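Alpha/beta hydrolase (Xanthomonas campestris pv. campestris, PDB 2QJW) is a putative hydrolase of the alpha/beta superfamily, probably cleaving an as yet unidentified substrate with a serine nucleophile. Local coordinates at residues Gly54-Arg59 and Ser85-Gln90; His6-His11 and Gln61-Ile66. All coordinates share one frame; numbering follows the deposited sequence.

Overall arrangement
Both contacts use helix 56-71, which packs on the parallel sheet of an alpha/beta-hydrolase fold: its N-terminal turn meets helix 83-92 in contact 1, and the following turns lie over strand 6-10 in contact 2. The two centres are about 10 Å apart and join directly. Arg59 NH1 of contact 1 lies 3.0 Å from His11 O of contact 2, a probable hydrogen bond, and Leu63 CD2 packs 3.7 Å from Ile87 CG1. Helix 83-92 begins within a probable nucleophile elbow, Gly80-Ser82-Gly84. The Arg59 side chain touches this presumed elbow and that of Leu63 lies near it without contact; Ser82, His156 and Asp130 probably form the catalytic triad.

Contact 1: residues Gly54-Arg59 and Ser85-Gln90; sequences GDVRGR and SYIAAQ
Arg59 and Ile87 make the main contact between the N-terminal turn of helix 56-71 and helix 83-92, their side chains crossing at about a right angle. The methyl Ile87 CD1 sits at the edge of the guanidinium, near its plane, 3.6 Å from Arg59 NH1, and also reaches the aliphatic part of the chain, with Arg59 CB at 4.0 Å. Ile87 CG2 adds a touch on the same Arg59 CB at 4.1 Å. In Ile87, CG1 stands between the backbone N and the carbonyl carbon (chi1 62°), which leaves both branches facing Arg59. One turn earlier, Val56 CG1 approaches the Tyr86 ring obliquely, 4.1 Å from CE2. No hydrogen bond links the two segments, so the contact rests on van der Waals packing.

The polar ends are held from outside. Arg59, extended from CG to NE, forms a salt bridge from NE to Asp45 and a hydrogen bond from NH1 to the carbonyl of His11, bonds that should limit rotation of the buried guanidinium. The Tyr86 hydroxyl is bonded to Pro113 O, while Gln90 CG lies 3.8 Å above the plane of the Tyr86 ring, offset toward the rim. Asp55 is the N-cap of helix 56-71: its OD1 accepts from Gly58 N at 2.9 Å, met from above the carboxylate plane, which ties down the turn bearing Val56 and Arg59.

In this alpha/beta-hydrolase fold the Arg59 side chain also touches the presumed nucleophile elbow from which helix 83-92 starts. Leu112 covers both Val56 and Tyr86, and Leu60 and Leu63 continue the packing on Ile87 farther along helix 56-71. Arg59 also rests on Leu44 of helix 42-45, whereas Ala88 and Ala89 of helix 83-92 pack against Leu100 of strand 99-103.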
ATOM      1  N   GLY A  54      22.328  13.954 -15.599  1.00 16.05           N
ATOM      2  CA  GLY A  54      23.720  13.559 -15.464  1.00 14.15           C
ATOM      3  C   GLY A  54      24.050  12.319 -16.222  1.00 14.22           C
ATOM      4  O   GLY A  54      23.399  11.921 -17.207  1.00 17.87           O
ATOM      5  N   ASP A  55      25.102  11.649 -15.691  1.00 14.10           N
ATOM      6  CA  ASP A  55      25.631  10.464 -16.292  1.00 15.98           C
ATOM      7  C   ASP A  55      24.842   9.247 -15.852  1.00 16.57           C
ATOM      8  O   ASP A  55      25.305   8.439 -14.995  1.00 14.66           O
ATOM      9  CB  ASP A  55      27.124  10.320 -15.898  1.00 16.74           C
ATOM     10  CG  ASP A  55      27.817   9.270 -16.608  1.00 16.03           C
ATOM     11  OD1 ASP A  55      27.288   8.567 -17.493  1.00 17.83           O
ATOM     12  OD2 ASP A  55      29.020   9.126 -16.199  1.00 18.46           O
ATOM     13  N   VAL A  56      23.651   9.094 -16.415  1.00 16.91           N
ATOM     14  CA  VAL A  56      22.777   7.985 -16.017  1.00 15.20           C
ATOM     15  C   VAL A  56      23.368   6.654 -16.403  1.00 18.94           C
ATOM     16  O   VAL A  56      23.247   5.720 -15.667  1.00 15.52           O
ATOM     17  CB  VAL A  56      21.340   8.191 -16.576  1.00 15.32           C
ATOM     18  CG1 VAL A  56      20.407   7.004 -16.221  1.00 18.20           C
ATOM     19  CG2 VAL A  56      20.812   9.458 -16.024  1.00 16.14           C
ATOM     20  N   ARG A  57      23.983   6.557 -17.584  0.50 18.32           N
ATOM     21  CA  ARG A  57      24.676   5.337 -17.949  0.50 17.89           C
ATOM     22  C   ARG A  57      25.710   4.986 -16.873  0.50 15.72           C
ATOM     23  O   ARG A  57      25.830   3.830 -16.490  0.50 17.79           O
ATOM     24  CB  ARG A  57      25.370   5.489 -19.291  0.50 20.01           C
ATOM     25  CG  ARG A  57      26.137   4.250 -19.696  0.50 22.58           C
ATOM     26  N   GLY A  58      26.405   6.005 -16.385  1.00 14.37           N
ATOM     27  CA  GLY A  58      27.434   5.847 -15.331  1.00 15.58           C
ATOM     28  C   GLY A  58      26.819   5.356 -14.036  1.00 15.43           C
ATOM     29  O   GLY A  58      27.372   4.510 -13.341  1.00 13.25           O
ATOM     30  N   ARG A  59      25.636   5.879 -13.734  1.00 13.67           N
ATOM     31  CA  ARG A  59      24.885   5.438 -12.562  1.00 12.85           C
ATOM     32  C   ARG A  59      24.514   4.005 -12.680  1.00 13.19           C
ATOM     33  O   ARG A  59      24.692   3.220 -11.759  1.00 14.20           O
ATOM     34  CB  ARG A  59      23.600   6.241 -12.388  1.00 13.33           C
ATOM     35  CG  ARG A  59      23.607   7.205 -11.305  1.00 12.18           C
ATOM     36  CD  ARG A  59      22.217   7.868 -11.207  1.00 12.00           C
ATOM     37  NE  ARG A  59      22.044   8.762 -10.118  1.00 12.35           N
ATOM     38  CZ  ARG A  59      21.339   8.543  -9.014  1.00 13.62           C
ATOM     39  NH1 ARG A  59      20.779   7.367  -8.767  1.00 12.68           N
ATOM     40  NH2 ARG A  59      21.256   9.519  -8.148  1.00 14.33           N
ATOM     41  N   SER A  85      15.410   4.674  -8.102  1.00 10.35           N
ATOM     42  CA  SER A  85      14.527   3.578  -8.441  1.00  9.01           C
ATOM     43  C   SER A  85      14.683   3.104  -9.876  1.00  8.97           C
ATOM     44  O   SER A  85      14.629   1.909 -10.129  1.00 11.52           O
ATOM     45  CB  SER A  85      13.059   3.949  -8.194  1.00 10.62           C
ATOM     46  OG  SER A  85      12.833   4.091  -6.823  1.00 10.56           O
ATOM     47  N   TYR A  86      14.825   4.073 -10.775  1.00 10.50           N
ATOM     48  CA  TYR A  86      15.001   3.762 -12.173  1.00 11.09           C
ATOM     49  C   TYR A  86      16.237   2.879 -12.317  1.00 10.58           C
ATOM     50  O   TYR A  86      16.161   1.838 -12.942  1.00 11.52           O
ATOM     51  CB  TYR A  86      15.187   5.025 -12.961  1.00 12.06           C
ATOM     52  CG  TYR A  86      15.505   4.745 -14.391  1.00 12.45           C
ATOM     53  CD1 TYR A  86      14.522   4.379 -15.300  1.00 13.00           C
ATOM     54  CD2 TYR A  86      16.806   4.822 -14.837  1.00 12.83           C
ATOM     55  CE1 TYR A  86      14.801   4.111 -16.663  1.00 13.15           C
ATOM     56  CE2 TYR A  86      17.132   4.545 -16.199  1.00 13.57           C
ATOM     57  CZ  TYR A  86      16.135   4.194 -17.108  1.00 14.41           C
ATOM     58  OH  TYR A  86      16.481   3.937 -18.396  1.00 16.44           O
ATOM     59  N   ILE A  87      17.351   3.247 -11.711  1.00 11.00           N
ATOM     60  CA  ILE A  87      18.541   2.404 -11.962  1.00 11.26           C
ATOM     61  C   ILE A  87      18.477   1.045 -11.232  1.00 11.16           C
ATOM     62  O   ILE A  87      18.981   0.040 -11.724  1.00 11.58           O
ATOM     63  CB  ILE A  87      19.867   3.140 -11.673  1.00 12.48           C
ATOM     64  CG1 ILE A  87      20.005   3.574 -10.219  1.00 11.04           C
ATOM     65  CG2 ILE A  87      20.008   4.324 -12.643  1.00 12.32           C
ATOM     66  CD1 ILE A  87      21.426   4.020  -9.860  1.00 13.85           C
ATOM     67  N   ALA A  88      17.807   0.995 -10.077  1.00 11.58           N
ATOM     68  CA  ALA A  88      17.636  -0.267  -9.365  1.00 11.41           C
ATOM     69  C   ALA A  88      16.860  -1.212 -10.230  1.00 11.96           C
ATOM     70  O   ALA A  88      17.192  -2.371 -10.412  1.00 10.69           O
ATOM     71  CB  ALA A  88      16.942  -0.012  -7.994  1.00 10.23           C
ATOM     72  N   ALA A  89      15.769  -0.725 -10.814  1.00 10.00           N
ATOM     73  CA  ALA A  89      14.971  -1.544 -11.686  1.00 11.27           C
ATOM     74  C   ALA A  89      15.741  -2.037 -12.913  1.00 10.43           C
ATOM     75  O   ALA A  89      15.727  -3.207 -13.198  1.00 10.61           O
ATOM     76  CB  ALA A  89      13.677  -0.773 -12.079  1.00 11.14           C
ATOM     77  N   GLN A  90      16.459  -1.168 -13.564  1.00 12.15           N
ATOM     78  CA  GLN A  90      17.213  -1.558 -14.759  1.00 12.82           C
ATOM     79  C   GLN A  90      18.307  -2.595 -14.391  1.00 12.04           C
ATOM     80  O   GLN A  90      18.466  -3.588 -15.114  1.00 14.35           O
ATOM     81  CB  GLN A  90      17.832  -0.357 -15.487  1.00 15.43           C
ATOM     82  CG  GLN A  90      16.843   0.654 -15.992  1.00 15.08           C
ATOM     83  CD  GLN A  90      15.925   0.112 -17.078  1.00 21.09           C
ATOM     84  OE1 GLN A  90      16.178  -0.914 -17.697  1.00 27.90           O
ATOM     85  NE2 GLN A  90      14.860   0.814 -17.314  1.00 25.15           N
TER

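Contact 2: residues His6-His11 and Gln61-Ile66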
ATOM      1  N   HIS A   6      21.769  -8.754   1.522  1.00 13.54           N
ATOM      2  CA  HIS A   6      22.269  -7.392   1.437  1.00 12.57           C
ATOM      3  C   HIS A   6      21.331  -6.485   0.649  1.00 12.90           C
ATOM      4  O   HIS A   6      20.844  -6.876  -0.408  1.00 14.28           O
ATOM      5  CB  HIS A   6      23.564  -7.444   0.677  1.00 12.55           C
ATOM      6  CG  HIS A   6      24.343  -6.172   0.651  1.00 10.09           C
ATOM      7  ND1 HIS A   6      24.862  -5.602   1.791  1.00 12.19           N
ATOM      8  CD2 HIS A   6      24.719  -5.378  -0.388  1.00 11.68           C
ATOM      9  CE1 HIS A   6      25.548  -4.530   1.447  1.00 15.18           C
ATOM     10  NE2 HIS A   6      25.476  -4.373   0.134  1.00 11.38           N
ATOM     11  N   CYS A   7      21.117  -5.280   1.175  1.00 11.96           N
ATOM     12  CA  CYS A   7      20.294  -4.254   0.494  1.00 11.26           C
ATOM     13  C   CYS A   7      21.171  -3.136  -0.058  1.00 11.15           C
ATOM     14  O   CYS A   7      22.056  -2.646   0.634  1.00 11.77           O
ATOM     15  CB  CYS A   7      19.310  -3.639   1.455  1.00 11.66           C
ATOM     16  SG  CYS A   7      18.091  -4.748   2.104  1.00 12.24           S
ATOM     17  N   ILE A   8      20.979  -2.817  -1.337  1.00 10.18           N
ATOM     18  CA  ILE A   8      21.669  -1.672  -1.960  1.00 11.11           C
ATOM     19  C   ILE A   8      20.616  -0.621  -2.174  1.00 11.45           C
ATOM     20  O   ILE A   8      19.635  -0.878  -2.839  1.00 10.42           O
ATOM     21  CB  ILE A   8      22.383  -2.034  -3.239  1.00 10.20           C
ATOM     22  CG1 ILE A   8      23.382  -3.179  -3.031  1.00 12.74           C
ATOM     23  CG2 ILE A   8      23.070  -0.729  -3.784  1.00 10.18           C
ATOM     24  CD1 ILE A   8      23.944  -3.836  -4.216  1.00 13.95           C
ATOM     25  N   LEU A   9      20.770   0.549  -1.543  1.00 11.45           N
ATOM     26  CA  LEU A   9      19.762   1.618  -1.475  1.00 10.33           C
ATOM     27  C   LEU A   9      20.268   2.805  -2.280  1.00 12.30           C
ATOM     28  O   LEU A   9      21.282   3.403  -1.894  1.00 11.03           O
ATOM     29  CB  LEU A   9      19.567   2.021  -0.024  1.00 10.18           C
ATOM     30  CG  LEU A   9      19.399   0.808   0.905  1.00 13.11           C
ATOM     31  CD1 LEU A   9      19.471   1.286   2.315  1.00 17.94           C
ATOM     32  CD2 LEU A   9      18.102   0.024   0.586  1.00 11.00           C
ATOM     33  N   ALA A  10      19.619   3.141  -3.404  1.00  9.45           N
ATOM     34  CA  ALA A  10      20.107   4.170  -4.339  1.00  9.11           C
ATOM     35  C   ALA A  10      19.342   5.471  -4.257  1.00 12.29           C
ATOM     36  O   ALA A  10      18.144   5.516  -4.538  1.00 10.55           O
ATOM     37  CB  ALA A  10      19.989   3.623  -5.736  1.00  9.07           C
ATOM     38  N   HIS A  11      20.062   6.502  -3.872  1.00 10.51           N
ATOM     39  CA  HIS A  11      19.497   7.837  -3.750  1.00 11.01           C
ATOM     40  C   HIS A  11      19.093   8.470  -5.066  1.00 11.51           C
ATOM     41  O   HIS A  11      19.558   8.083  -6.123  1.00 11.91           O
ATOM     42  CB  HIS A  11      20.468   8.732  -2.969  1.00 11.39           C
ATOM     43  CG  HIS A  11      21.685   9.201  -3.736  1.00 11.78           C
ATOM     44  ND1 HIS A  11      21.640  10.148  -4.758  1.00 12.94           N
ATOM     45  CD2 HIS A  11      22.973   8.816  -3.644  1.00 13.19           C
ATOM     46  CE1 HIS A  11      22.869  10.331  -5.226  1.00 12.61           C
ATOM     47  NE2 HIS A  11      23.692   9.525  -4.582  1.00 13.86           N
ATOM     48  N   GLN A  61      25.984   1.720 -14.545  1.00 15.83           N
ATOM     49  CA  GLN A  61      27.198   0.874 -14.492  1.00 13.84           C
ATOM     50  C   GLN A  61      27.725   0.770 -13.080  1.00 12.54           C
ATOM     51  O   GLN A  61      28.094  -0.335 -12.662  1.00 14.30           O
ATOM     52  CB  GLN A  61      28.278   1.428 -15.420  1.00 15.13           C
ATOM     53  CG  GLN A  61      29.579   0.613 -15.391  1.00 21.16           C
ATOM     54  CD  GLN A  61      29.427  -0.768 -16.005  1.00 29.82           C
ATOM     55  OE1 GLN A  61      28.581  -0.972 -16.888  1.00 30.98           O
ATOM     56  NE2 GLN A  61      30.251  -1.718 -15.559  1.00 34.55           N
ATOM     57  N   ARG A  62      27.704   1.859 -12.328  1.00 13.91           N
ATOM     58  CA  ARG A  62      28.232   1.811 -10.971  1.00 13.93           C
ATOM     59  C   ARG A  62      27.365   0.878 -10.109  1.00 14.49           C
ATOM     60  O   ARG A  62      27.890   0.043  -9.341  1.00 12.58           O
ATOM     61  CB  ARG A  62      28.302   3.178 -10.387  1.00 10.79           C
ATOM     62  CG  ARG A  62      28.810   3.233  -8.962  1.00 11.28           C
ATOM     63  CD  ARG A  62      29.044   4.595  -8.453  1.00 11.92           C
ATOM     64  NE  ARG A  62      30.095   5.265  -9.224  1.00 12.97           N
ATOM     65  CZ  ARG A  62      30.297   6.575  -9.156  1.00 12.41           C
ATOM     66  NH1 ARG A  62      29.601   7.328  -8.321  1.00 13.72           N
ATOM     67  NH2 ARG A  62      31.230   7.144  -9.907  1.00 13.56           N
ATOM     68  N   LEU A  63      26.044   1.053 -10.158  1.00 12.60           N
ATOM     69  CA  LEU A  63      25.164   0.165  -9.406  1.00 11.41           C
ATOM     70  C   LEU A  63      25.291  -1.281  -9.842  1.00 12.26           C
ATOM     71  O   LEU A  63      25.267  -2.156  -9.002  1.00 13.42           O
ATOM     72  CB  LEU A  63      23.715   0.634  -9.496  1.00 12.79           C
ATOM     73  CG  LEU A  63      22.726  -0.166  -8.685  1.00 10.17           C
ATOM     74  CD1 LEU A  63      23.131  -0.306  -7.199  1.00 12.62           C
ATOM     75  CD2 LEU A  63      21.331   0.447  -8.781  1.00 12.32           C
ATOM     76  N   LEU A  64      25.405  -1.555 -11.164  1.00 12.65           N
ATOM     77  CA  LEU A  64      25.553  -2.902 -11.659  1.00 15.37           C
ATOM     78  C   LEU A  64      26.786  -3.573 -11.008  1.00 12.55           C
ATOM     79  O   LEU A  64      26.710  -4.709 -10.539  1.00 14.58           O
ATOM     80  CB  LEU A  64      25.716  -2.864 -13.186  1.00 16.34           C
ATOM     81  CG  LEU A  64      26.010  -4.177 -13.917  1.00 24.53           C
ATOM     82  CD1 LEU A  64      24.891  -5.145 -13.637  1.00 25.03           C
ATOM     83  CD2 LEU A  64      26.180  -3.894 -15.425  1.00 23.54           C
ATOM     84  N   GLU A  65      27.878  -2.828 -10.947  0.50 12.34           N
ATOM     85  CA  GLU A  65      29.117  -3.377 -10.410  0.50 12.99           C
ATOM     86  C   GLU A  65      28.975  -3.708  -8.936  0.50 13.14           C
ATOM     87  O   GLU A  65      29.412  -4.770  -8.468  0.50 15.08           O
ATOM     88  CB  GLU A  65      30.252  -2.386 -10.665  0.50 12.34           C
ATOM     89  CG  GLU A  65      30.666  -2.433 -12.153  0.50 16.45           C
ATOM     90  CD  GLU A  65      31.797  -1.461 -12.535  0.50 16.77           C
ATOM     91  OE1 GLU A  65      32.381  -0.807 -11.651  0.50 31.72           O
ATOM     92  OE2 GLU A  65      32.099  -1.386 -13.740  0.50 27.27           O
ATOM     93  N   ILE A  66      28.343  -2.805  -8.188  1.00 13.86           N
ATOM     94  CA  ILE A  66      28.108  -3.010  -6.793  1.00 13.22           C
ATOM     95  C   ILE A  66      27.153  -4.179  -6.508  1.00 13.27           C
ATOM     96  O   ILE A  66      27.347  -5.011  -5.583  1.00 13.16           O
ATOM     97  CB  ILE A  66      27.584  -1.685  -6.140  1.00 12.50           C
ATOM     98  CG1 ILE A  66      28.690  -0.607  -6.168  1.00 13.35           C
ATOM     99  CG2 ILE A  66      27.156  -1.882  -4.729  1.00 11.75           C
ATOM    100  CD1 ILE A  66      28.212   0.830  -5.755  1.00 14.56           C
TER
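Leu63 and Ile66, one helical turn apart, press on Ile8 of strand 6-10, a helix-on-sheet contact of the alpha/beta-hydrolase fold in which helix 56-71 packs on a face of the parallel sheet. On the side of the helix turned from the strand, Gln61 NE2 may bond to the carboxylate of Glu65 in one of that residue's two conformers, a doubtful i to i+4 link. Next, Arg62 makes a salt bridge with Asp43, tying the helix to the neighbouring helix 42-45.

Leu63 then turns in to the sheet. The torsion that sets its CG anti to the backbone N (chi1 -176°) carries CD1 toward Ile8, and the two side chains run antiparallel alongside each other. Ala10, two residues farther along the strand, faces the helix without touching this segment. Ile66 meets the other branch of Ile8 at an oblique angle, and Pro39 touches both isoleucines. Ala67 and Ala70, farther along the helix, extend the cover over Ile8, which also packs beside Val76 and Leu78 of the adjacent strand 76-81.

The forked side chain of Ile8 thus divides between two neighbours: its CD1 lies 3.8 Å from Ile66 CG2, while its CG2 is pressed to only 3.4 Å from Leu63 CD1, closer than usual for two methyl groups.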